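PDB 4IPB: uncharacterized protein from Bacteroides ovatus, which is of unknown function but belongs to the PepSY-like, putative beta-lactamase-inhibitor-like family and folds as a long, meandering antiparallel beta-sheet. Local coordinates for residues F114-P117 against Q118-L122; V89-P92 against K93-A96; G76-A79 against N80-V83; G50-V53 against M54-T57. All blocks are in the same frame, centred on the assembly; numbering follows the deposited sequence.

Interaction 1: F114-P117 against Q118-L122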
loop_
_atom_site.group_PDB
_atom_site.type_symbol
_atom_site.label_atom_id
_atom_site.label_comp_id
_atom_site.label_asym_id
_atom_site.label_seq_id
_atom_site.Cartn_x
_atom_site.Cartn_y
_atom_site.Cartn_z
ATOM N N PHE A 114 -2.437 -0.351 10.935
ATOM C CA PHE A 114 -2.503 0.951 10.228
ATOM C C PHE A 114 -1.950 2.067 11.116
ATOM O O PHE A 114 -2.613 2.470 12.119
ATOM C CB PHE A 114 -3.946 1.247 9.868
ATOM C CG PHE A 114 -4.554 0.241 8.885
ATOM C CD1 PHE A 114 -4.989 -0.979 9.320
ATOM C CD2 PHE A 114 -4.791 0.609 7.564
ATOM C CE1 PHE A 114 -5.573 -1.887 8.434
ATOM C CE2 PHE A 114 -5.389 -0.267 6.688
ATOM C CZ PHE A 114 -5.759 -1.549 7.119
ATOM N N TYR A 115 -0.753 2.535 10.764
ATOM C CA TYR A 115 -0.055 3.553 11.500
ATOM C C TYR A 115 -0.075 4.897 10.753
ATOM O O TYR A 115 0.084 4.937 9.532
ATOM C CB TYR A 115 1.443 3.188 11.712
ATOM C CG TYR A 115 1.671 2.168 12.791
ATOM C CD1 TYR A 115 1.839 2.571 14.084
ATOM C CD2 TYR A 115 1.756 0.800 12.495
ATOM C CE1 TYR A 115 2.048 1.652 15.105
ATOM C CE2 TYR A 115 1.956 -0.136 13.512
ATOM C CZ TYR A 115 2.112 0.303 14.793
ATOM O OH TYR A 115 2.305 -0.583 15.832
ATOM N N THR A 116 -0.137 5.956 11.526
ATOM C CA THR A 116 0.074 7.286 10.982
ATOM C C THR A 116 1.570 7.528 10.912
ATOM O O THR A 116 2.384 6.879 11.624
ATOM C CB THR A 116 -0.575 8.408 11.839
ATOM O OG1 THR A 116 0.170 8.601 13.041
ATOM C CG2 THR A 116 -2.053 8.106 12.181
ATOM N N PRO A 117 1.983 8.519 10.125
ATOM C CA PRO A 117 3.406 8.932 10.125
ATOM C C PRO A 117 3.952 9.416 11.444
ATOM O O PRO A 117 5.176 9.431 11.609
ATOM C CB PRO A 117 3.440 10.062 9.095
ATOM C CG PRO A 117 2.252 9.720 8.180
ATOM C CD PRO A 117 1.206 9.280 9.148
ATOM N N GLN A 118 3.079 9.831 12.369
ATOM C CA GLN A 118 3.486 10.214 13.716
ATOM C C GLN A 118 3.540 9.021 14.681
ATOM O O GLN A 118 3.737 9.182 15.885
ATOM C CB GLN A 118 2.535 11.272 14.260
ATOM C CG GLN A 118 2.497 12.576 13.468
ATOM C CD GLN A 118 1.882 12.468 12.071
ATOM O OE1 GLN A 118 0.866 11.785 11.861
ATOM N NE2 GLN A 118 2.522 13.113 11.094
ATOM N N GLY A 119 3.316 7.828 14.177
ATOM C CA GLY A 119 3.455 6.597 14.944
ATOM C C GLY A 119 2.214 6.182 15.722
ATOM O O GLY A 119 2.304 5.298 16.583
ATOM N N ILE A 120 1.050 6.749 15.383
ATOM C CA ILE A 120 -0.187 6.360 16.081
ATOM C C ILE A 120 -0.760 5.126 15.388
ATOM O O ILE A 120 -0.920 5.115 14.177
ATOM C CB ILE A 120 -1.214 7.510 16.109
ATOM C CG1 ILE A 120 -0.623 8.749 16.791
ATOM C CG2 ILE A 120 -2.507 7.019 16.744
ATOM C CD1 ILE A 120 -0.179 8.572 18.198
ATOM N N LEU A 121 -1.065 4.096 16.168
ATOM C CA LEU A 121 -1.744 2.939 15.660
ATOM C C LEU A 121 -3.227 3.244 15.649
ATOM O O LEU A 121 -3.844 3.274 16.694
ATOM C CB LEU A 121 -1.446 1.669 16.477
ATOM C CG LEU A 121 -2.118 0.379 16.029
ATOM C CD1 LEU A 121 -1.817 0.055 14.558
ATOM C CD2 LEU A 121 -1.697 -0.793 16.933
ATOM N N LEU A 122 -3.783 3.501 14.471
ATOM C CA LEU A 122 -5.170 3.917 14.336
ATOM C C LEU A 122 -6.162 2.731 14.506
ATOM O O LEU A 122 -7.234 2.883 15.049
ATOM C CB LEU A 122 -5.380 4.569 12.929
ATOM C CG LEU A 122 -4.919 6.036 12.800
ATOM C CD1 LEU A 122 -5.195 6.463 11.361
ATOM C CD2 LEU A 122 -5.535 6.968 13.796
HETATM O O HOH W 1 -1.022 10.915 14.034
#
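The beta hairpin of strands 107-115 and 121-126 turns through a type I beta turn, T116 to G119, and the contact lies where its last strand pair, Y115 and L121, meets this loop. Backbone bonds hold both sides together: L122 N donates to F114 O (2.8 Å), T116 N to I120 O, and G119 N closes the turn on T116 O. Y115 CA also lends a C-H to I120 O at 3.2 Å.

T116 OG1, set between its backbone N and carbonyl carbon (chi1 73°), faces into the loop and accepts from I120 N at 3.1 Å and, weakly, from Q118 N. A water is hydrogen-bonded to T116 OG1 (2.8 Å) and donates to OE1 of Q118, whose chain bends at chi2 and folds back beside the P117 ring. The methyl CG2 of T116 leaves by another branch and packs on CG and CD1 of L122, the two side chains crossing at about a right angle.

Beyond the turn, Y115 and L121 share one sheet face. L121 CD1 sits over the Y115 ring, 4.0 Å from its centroid, in a CH-pi contact, while L121 CB meets ring atom CE1. G119, with phi 87°, takes the left-handed conformation that a glycine accommodates readily. With this glycine as the turn's fourth residue, the loop is the type I plus G1 bulge of a tight antiparallel hairpin.

Interaction 2: V89-P92 against K93-A96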
loop_
_atom_site.group_PDB
_atom_site.type_symbol
_atom_site.label_atom_id
_atom_site.label_comp_id
_atom_site.label_asym_id
_atom_site.label_seq_id
_atom_site.Cartn_x
_atom_site.Cartn_y
_atom_site.Cartn_z
ATOM N N VAL A 89 1.289 4.065 1.999
ATOM C CA VAL A 89 0.065 4.422 1.239
ATOM C C VAL A 89 -0.018 5.922 1.221
ATOM O O VAL A 89 -0.043 6.560 2.271
ATOM C CB VAL A 89 -1.225 3.796 1.809
ATOM C CG1 VAL A 89 -2.380 4.029 0.847
ATOM C CG2 VAL A 89 -1.060 2.330 2.069
ATOM N N GLU A 90 0.011 6.510 0.035
ATOM C CA GLU A 90 -0.004 7.944 -0.136
ATOM C C GLU A 90 -1.184 8.373 -0.952
ATOM O O GLU A 90 -1.637 7.635 -1.846
ATOM C CB GLU A 90 1.249 8.440 -0.804
ATOM C CG GLU A 90 2.514 8.150 -0.009
ATOM C CD GLU A 90 3.783 8.463 -0.791
ATOM O OE1 GLU A 90 4.165 7.617 -1.652
ATOM O OE2 GLU A 90 4.360 9.550 -0.522
ATOM N N PHE A 91 -1.682 9.578 -0.659
ATOM C CA PHE A 91 -2.910 10.095 -1.295
ATOM C C PHE A 91 -2.752 11.559 -1.696
ATOM O O PHE A 91 -1.938 12.293 -1.095
ATOM C CB PHE A 91 -4.079 10.056 -0.295
ATOM C CG PHE A 91 -4.317 8.733 0.351
ATOM C CD1 PHE A 91 -5.174 7.854 -0.214
ATOM C CD2 PHE A 91 -3.841 8.463 1.632
ATOM C CE1 PHE A 91 -5.427 6.618 0.364
ATOM C CE2 PHE A 91 -4.143 7.259 2.262
ATOM C CZ PHE A 91 -4.926 6.340 1.635
ATOM N N PRO A 92 -3.606 12.067 -2.600
ATOM C CA PRO A 92 -3.491 13.479 -2.980
ATOM C C PRO A 92 -3.898 14.397 -1.848
ATOM O O PRO A 92 -3.350 15.467 -1.736
ATOM C CB PRO A 92 -4.427 13.601 -4.222
ATOM C CG PRO A 92 -5.269 12.342 -4.222
ATOM C CD PRO A 92 -4.403 11.298 -3.581
ATOM N N LYS A 93 -4.876 13.993 -1.044
ATOM C CA LYS A 93 -5.389 14.839 0.000
ATOM C C LYS A 93 -5.249 14.233 1.404
ATOM O O LYS A 93 -5.048 14.982 2.316
ATOM C CB LYS A 93 -6.866 15.161 -0.263
ATOM C CG LYS A 93 -7.504 16.190 0.676
ATOM C CD LYS A 93 -9.049 16.189 0.552
ATOM C CE LYS A 93 -9.552 17.488 -0.013
ATOM N NZ LYS A 93 -11.045 17.514 -0.023
ATOM N N TRP A 94 -5.534 12.962 1.572
ATOM C CA TRP A 94 -5.577 12.333 2.906
ATOM C C TRP A 94 -4.110 12.127 3.353
ATOM O O TRP A 94 -3.177 12.035 2.522
ATOM C CB TRP A 94 -6.322 10.977 2.904
ATOM C CG TRP A 94 -7.697 10.952 2.192
ATOM C CD1 TRP A 94 -8.078 10.075 1.215
ATOM C CD2 TRP A 94 -8.802 11.832 2.388
ATOM N NE1 TRP A 94 -9.350 10.390 0.760
ATOM C CE2 TRP A 94 -9.829 11.433 1.504
ATOM C CE3 TRP A 94 -9.036 12.883 3.239
ATOM C CZ2 TRP A 94 -11.068 12.088 1.421
ATOM C CZ3 TRP A 94 -10.281 13.548 3.187
ATOM C CH2 TRP A 94 -11.278 13.161 2.260
ATOM N N GLN A 95 -3.930 12.050 4.671
ATOM C CA GLN A 95 -2.630 11.755 5.274
ATOM C C GLN A 95 -2.168 10.318 4.902
ATOM O O GLN A 95 -2.964 9.372 4.784
ATOM C CB GLN A 95 -2.732 11.889 6.802
ATOM C CG GLN A 95 -1.502 11.515 7.583
ATOM C CD GLN A 95 -1.679 11.737 9.068
ATOM O OE1 GLN A 95 -2.305 10.954 9.765
ATOM N NE2 GLN A 95 -1.099 12.808 9.553
ATOM N N ALA A 96 -0.863 10.185 4.692
ATOM C CA ALA A 96 -0.292 8.876 4.437
ATOM C C ALA A 96 -0.537 7.911 5.588
ATOM O O ALA A 96 -0.670 8.278 6.739
ATOM C CB ALA A 96 1.201 8.961 4.162
HETATM O O HOH W 2 -0.533 10.955 1.576
#
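F91 and W94 meet as a T-shaped pair: the indole turns its pyrrole edge to the face of the phenyl ring, with the F91 ring and the five-membered ring of W94 inclined at 71° and their centroids 5.4 Å apart. The leading atom is W94 CD1, which stands over the phenyl face toward its rim, 3.9 Å from F91 CD1. Closer to the backbone, W94 CB touches F91 CD2 at 3.8 Å, so the tryptophan meets the phenyl group with its methylene as well as its ring. Both side chains place CG anti to their own carbonyl carbon (chi1 -53° in F91, -48° in W94), which turns both rings to the same side of the bend, where they meet obliquely. At its edge the phenyl ring is met by a backbone oxygen, Q95 O, 3.4 Å from F91 CD2. K93 adds its aliphatic chain to the cluster, with CD above one face of the W94 indole.

These residues form the connection between the neighbouring antiparallel strands 82-90 and 97-104, with P92 and K93 at its far end. No direct hydrogen bond spans the two halves of this loop; a water bridges them instead, accepting from F91 N at 2.9 Å and donating to W94 O. Nearer the strands, A96 CA approaches V89 O at 3.2 Å in a C-H...O contact, and A96 CB lies beside the same oxygen. F91 also packs on M54 of strand 52-58 and on F139 of helix 136-139, while E90 OE1 is hydrogen-bonded to a glycerol, probably from the crystallisation liquor.

Interaction 3: G76-A79 against N80-V83; sequences GPYA and NWVV
Y78 presents the edge of its phenol ring to the face of the W81 indole, a T-shaped pair with the planes at 76° and the centroids of the Y78 ring and the W81 five-membered ring 5.3 Å apart. Y78 CD1 does the touching, 4.0 Å from both CD2 and CE2 of W81, and the two side chains run side by side in the same direction. W81 CD1 also lies against the tyrosine backbone, 3.6 Å from Y78 CA.

The pair is set by a type I turn from Y78 to W81, closed by W81 N donating to Y78 O at 2.9 Å; the donor stands above the carbonyl plane. An overlapping type I turn, G76 to A79, precedes it, and P77 CB rests over one face of the tyrosine ring. Two waters reinforce the bend: one links P77 O to N80 N, the other donates to both A79 O and W81 O.

Farther out, Y78 reaches F73 of helix 67-75 and V102, and W81 meets Y111 on strand 107-115. Aromatic packing thus joins the exit of the helix to the start of strand 82-90, while bridging water serves backbone polar groups of this surface turn.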
loop_
_atom_site.group_PDB
_atom_site.type_symbol
_atom_site.label_atom_id
_atom_site.label_comp_id
_atom_site.label_asym_id
_atom_site.label_seq_id
_atom_site.Cartn_x
_atom_site.Cartn_y
_atom_site.Cartn_z
ATOM N N GLY A 76 4.812 -1.195 20.831
ATOM C CA GLY A 76 3.396 -1.569 20.802
ATOM C C GLY A 76 3.196 -3.074 20.981
ATOM O O GLY A 76 4.126 -3.824 21.163
ATOM N N PRO A 77 1.938 -3.529 20.894
ATOM C CA PRO A 77 1.616 -4.945 21.167
ATOM C C PRO A 77 2.147 -5.998 20.207
ATOM O O PRO A 77 2.207 -7.173 20.565
ATOM C CB PRO A 77 0.078 -4.977 21.174
ATOM C CG PRO A 77 -0.381 -3.556 21.042
ATOM C CD PRO A 77 0.765 -2.696 20.620
ATOM N N TYR A 78 2.530 -5.574 19.017
ATOM C CA TYR A 78 2.979 -6.480 17.953
ATOM C C TYR A 78 4.507 -6.444 17.780
ATOM O O TYR A 78 5.017 -7.013 16.836
ATOM C CB TYR A 78 2.272 -6.108 16.648
ATOM C CG TYR A 78 0.800 -6.110 16.816
ATOM C CD1 TYR A 78 0.095 -7.282 16.799
ATOM C CD2 TYR A 78 0.124 -4.937 17.123
ATOM C CE1 TYR A 78 -1.267 -7.309 17.015
ATOM C CE2 TYR A 78 -1.232 -4.943 17.367
ATOM C CZ TYR A 78 -1.920 -6.126 17.279
ATOM O OH TYR A 78 -3.260 -6.108 17.527
ATOM N N ALA A 79 5.191 -5.769 18.701
ATOM C CA ALA A 79 6.665 -5.590 18.669
ATOM C C ALA A 79 7.439 -6.864 18.360
ATOM O O ALA A 79 8.419 -6.808 17.634
ATOM C CB ALA A 79 7.155 -4.959 19.976
ATOM N N ASN A 80 6.984 -8.004 18.873
ATOM C CA ASN A 80 7.681 -9.263 18.665
ATOM C C ASN A 80 7.077 -10.191 17.606
ATOM O O ASN A 80 7.509 -11.332 17.457
ATOM C CB ASN A 80 7.793 -9.995 20.010
ATOM C CG ASN A 80 8.600 -9.203 21.039
ATOM O OD1 ASN A 80 9.621 -8.603 20.710
ATOM N ND2 ASN A 80 8.126 -9.172 22.272
ATOM N N TRP A 81 6.114 -9.699 16.847
ATOM C CA TRP A 81 5.503 -10.467 15.777
ATOM C C TRP A 81 6.419 -10.472 14.527
ATOM O O TRP A 81 7.298 -9.617 14.400
ATOM C CB TRP A 81 4.116 -9.861 15.466
ATOM C CG TRP A 81 3.061 -10.248 16.494
ATOM C CD1 TRP A 81 3.136 -10.124 17.841
ATOM C CD2 TRP A 81 1.789 -10.814 16.212
ATOM N NE1 TRP A 81 1.982 -10.607 18.436
ATOM C CE2 TRP A 81 1.147 -11.057 17.450
ATOM C CE3 TRP A 81 1.148 -11.201 15.030
ATOM C CZ2 TRP A 81 -0.127 -11.622 17.527
ATOM C CZ3 TRP A 81 -0.090 -11.794 15.114
ATOM C CH2 TRP A 81 -0.723 -11.976 16.358
ATOM N N VAL A 82 6.175 -11.402 13.612
ATOM C CA VAL A 82 6.919 -11.511 12.354
ATOM C C VAL A 82 6.318 -10.575 11.341
ATOM O O VAL A 82 5.086 -10.560 11.120
ATOM C CB VAL A 82 6.843 -12.937 11.772
ATOM C CG1 VAL A 82 7.502 -13.016 10.396
ATOM C CG2 VAL A 82 7.494 -13.918 12.729
ATOM N N VAL A 83 7.172 -9.757 10.730
ATOM C CA VAL A 83 6.658 -8.737 9.849
ATOM C C VAL A 83 6.657 -9.312 8.437
ATOM O O VAL A 83 7.724 -9.624 7.889
ATOM C CB VAL A 83 7.502 -7.472 9.938
ATOM C CG1 VAL A 83 7.079 -6.512 8.863
ATOM C CG2 VAL A 83 7.310 -6.834 11.299
HETATM O O HOH W 3 4.689 -8.488 20.610
HETATM O O HOH W 4 9.231 -8.060 15.331
#

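Interaction 4: G50-V53 against M54-T57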
loop_
_atom_site.group_PDB
_atom_site.type_symbol
_atom_site.label_atom_id
_atom_site.label_comp_id
_atom_site.label_asym_id
_atom_site.label_seq_id
_atom_site.Cartn_x
_atom_site.Cartn_y
_atom_site.Cartn_z
ATOM N N GLY A 50 -8.888 10.118 -14.992
ATOM C CA GLY A 50 -7.451 10.102 -15.140
ATOM C C GLY A 50 -6.712 10.766 -13.975
ATOM O O GLY A 50 -5.534 11.093 -14.104
ATOM N N GLN A 51 -7.363 10.985 -12.860
ATOM C CA GLN A 51 -6.760 11.617 -11.715
ATOM C C GLN A 51 -6.191 10.544 -10.774
ATOM O O GLN A 51 -6.824 9.547 -10.478
ATOM C CB GLN A 51 -7.786 12.437 -10.922
ATOM C CG GLN A 51 -8.428 13.540 -11.749
ATOM C CD GLN A 51 -9.654 14.194 -11.142
ATOM O OE1 GLN A 51 -10.491 13.579 -10.497
ATOM N NE2 GLN A 51 -9.766 15.503 -11.392
ATOM N N TRP A 52 -4.996 10.818 -10.283
ATOM C CA TRP A 52 -4.341 9.961 -9.320
ATOM C C TRP A 52 -5.103 9.992 -7.986
ATOM O O TRP A 52 -5.447 11.058 -7.483
ATOM C CB TRP A 52 -2.934 10.477 -9.080
ATOM C CG TRP A 52 -2.190 9.778 -7.982
ATOM C CD1 TRP A 52 -1.878 8.465 -7.930
ATOM C CD2 TRP A 52 -1.703 10.377 -6.787
ATOM N NE1 TRP A 52 -1.247 8.202 -6.752
ATOM C CE2 TRP A 52 -1.121 9.348 -6.024
ATOM C CE3 TRP A 52 -1.734 11.679 -6.256
ATOM C CZ2 TRP A 52 -0.533 9.573 -4.808
ATOM C CZ3 TRP A 52 -1.144 11.877 -5.054
ATOM C CH2 TRP A 52 -0.536 10.841 -4.359
ATOM N N VAL A 53 -5.388 8.805 -7.470
ATOM C CA VAL A 53 -6.071 8.630 -6.181
ATOM C C VAL A 53 -5.258 8.055 -5.034
ATOM O O VAL A 53 -5.579 8.344 -3.884
ATOM C CB VAL A 53 -7.415 7.961 -6.334
ATOM C CG1 VAL A 53 -8.317 8.854 -7.202
ATOM C CG2 VAL A 53 -7.321 6.550 -6.803
HETATM N N MSE A 54 -4.283 7.215 -5.335
HETATM C CA MSE A 54 -3.367 6.654 -4.270
HETATM C C MSE A 54 -2.218 5.909 -4.881
HETATM O O MSE A 54 -2.346 5.292 -5.967
HETATM C CB MSE A 54 -4.094 5.821 -3.205
HETATM C CG MSE A 54 -4.740 4.600 -3.733
HETATM SE SE MSE A 54 -5.569 3.560 -2.251
HETATM C CE MSE A 54 -6.054 2.063 -3.248
ATOM N N THR A 55 -1.107 5.855 -4.122
ATOM C CA THR A 55 -0.013 5.025 -4.467
ATOM C C THR A 55 0.360 4.199 -3.244
ATOM O O THR A 55 0.485 4.741 -2.134
ATOM C CB THR A 55 1.188 5.894 -4.864
ATOM O OG1 THR A 55 0.899 6.561 -6.100
ATOM C CG2 THR A 55 2.445 5.038 -5.035
ATOM N N LEU A 56 0.576 2.926 -3.486
ATOM C CA LEU A 56 1.014 1.980 -2.460
ATOM C C LEU A 56 2.383 1.453 -2.838
ATOM O O LEU A 56 2.580 0.889 -3.947
ATOM C CB LEU A 56 0.031 0.862 -2.281
ATOM C CG LEU A 56 -1.328 1.289 -1.793
ATOM C CD1 LEU A 56 -2.280 1.685 -2.901
ATOM C CD2 LEU A 56 -1.968 0.209 -0.953
ATOM N N THR A 57 3.363 1.636 -1.939
ATOM C CA THR A 57 4.721 1.219 -2.194
ATOM C C THR A 57 5.093 0.128 -1.183
ATOM O O THR A 57 4.916 0.304 0.017
ATOM C CB THR A 57 5.740 2.357 -2.029
ATOM O OG1 THR A 57 5.397 3.463 -2.907
ATOM C CG2 THR A 57 7.149 1.925 -2.356
#
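V53 and M54 are successive residues on strand 52-58 that both face W45 of strand 40-46, a classic beta bulge in which V53 departs from the extended conformation (psi -30°). The extra residue leaves W52 and T55, three apart, on the same side of the strand. W52 CG is anti to the backbone N (chi1 173°), which swings the indole toward the residues that follow, and NE1 donates to T55 OG1 at 2.8 Å. The bond is bent, with an angle of 133° at the hydrogen, and the hydroxyl oxygen lies tilted from the indole plane.

Between the bonded ends, the peptide of M54 passes beneath the ring: M54 N lies over one indole face toward its rim, and M54 C is 3.1 Å from W52 NE1. T55 crosses the tryptophan at about a right angle, and its OG1 is also hydrogen-bonded to a glycerol, probably from the crystallisation liquor.

M54, a selenomethionine, carries its extended chain away from W52, packing on W45, F91 and F139. W52 in turn lies against V44 and P92. A classic bulge near the start of a strand, in the hairpin 40-46/52-58, is a familiar irregularity of antiparallel beta-sheets.

From the N terminus the four contacts follow in series, none nested in or crossing another. Interaction 4 comes first, within strand 52-58 just after the turn from strand 40-46. Interaction 3 then shapes the passage from helix 67-75 into strand 82-90, and interaction 2 closes the loop at that strand's other end, their centres about 25 Å apart. Interaction 1 closes the last hairpin, between strands 107-115 and 121-126. Interactions 2 and 4 adjoin on neighbouring strands, E90 N lying 2.8 Å from T55 O in a probable hydrogen bond. Interaction 1 touches interaction 2 through Q118 and Q95, and interaction 3 through L121 and Y78.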